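Side-chain contact in Xaa-Pro dipeptidase (Pyrococcus horikoshii, PDB 1WY2), which probably splits dipeptides that carry proline at the C-terminal position, releasing proline and the preceding nonpolar amino acid, as a dinuclear metallopeptidase: residues E152-G157 against I228-P233. Residues are numbered along the deposited sequence; the frame is centred on the assembly and turned at random.
Sequences EEITEG and IVVGSP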
loop_
_atom_site.group_PDB
_atom_site.type_symbol
_atom_site.label_atom_id
_atom_site.label_comp_id
_atom_site.label_asym_id
_atom_site.label_seq_id
_atom_site.Cartn_x
_atom_site.Cartn_y
_atom_site.Cartn_z
ATOM N N GLU A 152 -3.683 -21.914 -17.173
ATOM C CA GLU A 152 -4.151 -23.278 -16.969
ATOM C C GLU A 152 -5.419 -23.319 -16.116
ATOM O O GLU A 152 -6.271 -24.193 -16.293
ATOM C CB GLU A 152 -3.048 -24.103 -16.297
ATOM C CG GLU A 152 -3.254 -25.608 -16.349
ATOM C CD GLU A 152 -3.252 -26.144 -17.768
ATOM O OE1 GLU A 152 -2.380 -25.726 -18.561
ATOM O OE2 GLU A 152 -4.116 -26.988 -18.089
ATOM N N GLU A 153 -5.545 -22.364 -15.200
ATOM C CA GLU A 153 -6.692 -22.296 -14.301
ATOM C C GLU A 153 -7.917 -21.631 -14.917
ATOM O O GLU A 153 -9.048 -21.888 -14.502
ATOM C CB GLU A 153 -6.306 -21.547 -13.027
ATOM C CG GLU A 153 -7.418 -21.456 -11.996
ATOM C CD GLU A 153 -7.860 -22.818 -11.497
ATOM O OE1 GLU A 153 -6.990 -23.600 -11.064
ATOM O OE2 GLU A 153 -9.077 -23.102 -11.534
ATOM N N ILE A 154 -7.690 -20.776 -15.905
ATOM C CA ILE A 154 -8.784 -20.069 -16.551
ATOM C C ILE A 154 -9.587 -20.946 -17.506
ATOM O O ILE A 154 -9.057 -21.487 -18.479
ATOM C CB ILE A 154 -8.255 -18.829 -17.301
ATOM C CG1 ILE A 154 -7.810 -17.776 -16.281
ATOM C CG2 ILE A 154 -9.327 -18.273 -18.229
ATOM C CD1 ILE A 154 -7.057 -16.610 -16.879
ATOM N N THR A 155 -10.872 -21.086 -17.201
ATOM C CA THR A 155 -11.800 -21.869 -18.008
ATOM C C THR A 155 -13.189 -21.288 -17.780
ATOM O O THR A 155 -13.420 -20.590 -16.791
ATOM C CB THR A 155 -11.817 -23.358 -17.589
ATOM O OG1 THR A 155 -12.153 -23.459 -16.201
ATOM C CG2 THR A 155 -10.461 -24.002 -17.830
ATOM N N GLU A 156 -14.114 -21.566 -18.691
ATOM C CA GLU A 156 -15.467 -21.053 -18.548
ATOM C C GLU A 156 -16.037 -21.484 -17.200
ATOM O O GLU A 156 -15.870 -22.632 -16.787
ATOM C CB GLU A 156 -16.348 -21.567 -19.692
ATOM C CG GLU A 156 -16.440 -23.080 -19.777
ATOM C CD GLU A 156 -16.817 -23.560 -21.167
ATOM O OE1 GLU A 156 -16.015 -23.348 -22.101
ATOM O OE2 GLU A 156 -17.909 -24.143 -21.329
ATOM N N GLY A 157 -16.689 -20.552 -16.511
ATOM C CA GLY A 157 -17.281 -20.855 -15.219
ATOM C C GLY A 157 -16.466 -20.394 -14.022
ATOM O O GLY A 157 -17.015 -20.152 -12.947
ATOM N N ILE A 228 -5.336 -13.693 -23.215
ATOM C CA ILE A 228 -5.722 -14.931 -23.883
ATOM C C ILE A 228 -7.209 -14.853 -24.215
ATOM O O ILE A 228 -7.880 -13.875 -23.890
ATOM C CB ILE A 228 -5.492 -16.178 -22.978
ATOM C CG1 ILE A 228 -6.359 -16.083 -21.721
ATOM C CG2 ILE A 228 -4.019 -16.287 -22.594
ATOM C CD1 ILE A 228 -6.288 -17.309 -20.830
ATOM N N VAL A 229 -7.710 -15.880 -24.892
ATOM C CA VAL A 229 -9.125 -15.958 -25.225
ATOM C C VAL A 229 -9.565 -17.353 -24.822
ATOM O O VAL A 229 -8.860 -18.329 -25.082
ATOM C CB VAL A 229 -9.402 -15.778 -26.735
ATOM C CG1 VAL A 229 -10.879 -16.040 -27.018
ATOM C CG2 VAL A 229 -9.030 -14.370 -27.177
ATOM N N VAL A 230 -10.709 -17.441 -24.158
ATOM C CA VAL A 230 -11.232 -18.731 -23.736
ATOM C C VAL A 230 -11.993 -19.290 -24.929
ATOM O O VAL A 230 -13.080 -18.824 -25.256
ATOM C CB VAL A 230 -12.183 -18.581 -22.533
ATOM C CG1 VAL A 230 -12.706 -19.949 -22.109
ATOM C CG2 VAL A 230 -11.448 -17.917 -21.375
ATOM N N GLY A 231 -11.400 -20.280 -25.585
ATOM C CA GLY A 231 -12.020 -20.867 -26.755
ATOM C C GLY A 231 -11.406 -20.252 -27.995
ATOM O O GLY A 231 -10.226 -19.899 -27.996
ATOM N N SER A 232 -12.201 -20.112 -29.050
ATOM C CA SER A 232 -11.711 -19.532 -30.294
ATOM C C SER A 232 -12.046 -18.044 -30.353
ATOM O O SER A 232 -13.162 -17.635 -30.036
ATOM C CB SER A 232 -12.336 -20.249 -31.492
ATOM O OG SER A 232 -12.038 -21.633 -31.456
ATOM N N PRO A 233 -11.075 -17.213 -30.753
ATOM C CA PRO A 233 -11.324 -15.773 -30.836
ATOM C C PRO A 233 -12.038 -15.409 -32.129
ATOM O O PRO A 233 -11.841 -16.062 -33.154
ATOM C CB PRO A 233 -9.921 -15.188 -30.788
ATOM C CG PRO A 233 -9.144 -16.191 -31.578
ATOM C CD PRO A 233 -9.660 -17.517 -31.033
#
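Glu156 OE1 forms a salt bridge with Arg205 NE, so the acidic end of this residue is engaged outside the two segments, whose own contact is mainly apolar. Glu156 meets Val230 through its backbone: its amide N lies 4.0 Å from Val230 CG1, a van der Waals approach. Glutamate suits the exposed edge, because its long chain lets the carboxylate reach the charged partner Arg205 while its backbone N packs near one methyl of the valine.

Deeper in, Ile154 supplies both of its branches. Its CG2 stands 3.8 Å from Val230 CG2, methyl against methyl, with the two side chains at an oblique angle. The same CG2 is 4.1 Å from Ile228 CD1, and Ile154 CD1 is also 4.1 Å from Ile228 CD1, so the end of Ile228 meets the short branch and the long branch of Ile154 alike. Ile228 reaches them because CG1 stands between its backbone N and carbonyl carbon (chi1 62°) and the chain beyond runs extended (chi2 175°), carrying CD1 across to Ile154. In Ile154, CG2 lies anti to the backbone N, beside the carbonyl carbon, which directs that methyl at Val230. Beta-branched residues fit this buried, apolar interface: Ile154 uses CG2 and CD1, Val230 uses both methyls, and Ile228 the end of its long branch.

Ile154 is the first residue to leave helical geometry after helix 130-153, and Val230 follows directly on strand 220-229, so the contact joins a helix exit to a strand exit in the pita-bread fold of the M24 metallopeptidases. The side chain of Ile154 is about 11 Å from that of the zinc ligand Asp212. Val209 and Ile211 of strand 208-217 and Val163 of helix 160-173 also touch Ile154, setting it between that helix and the antiparallel sheet.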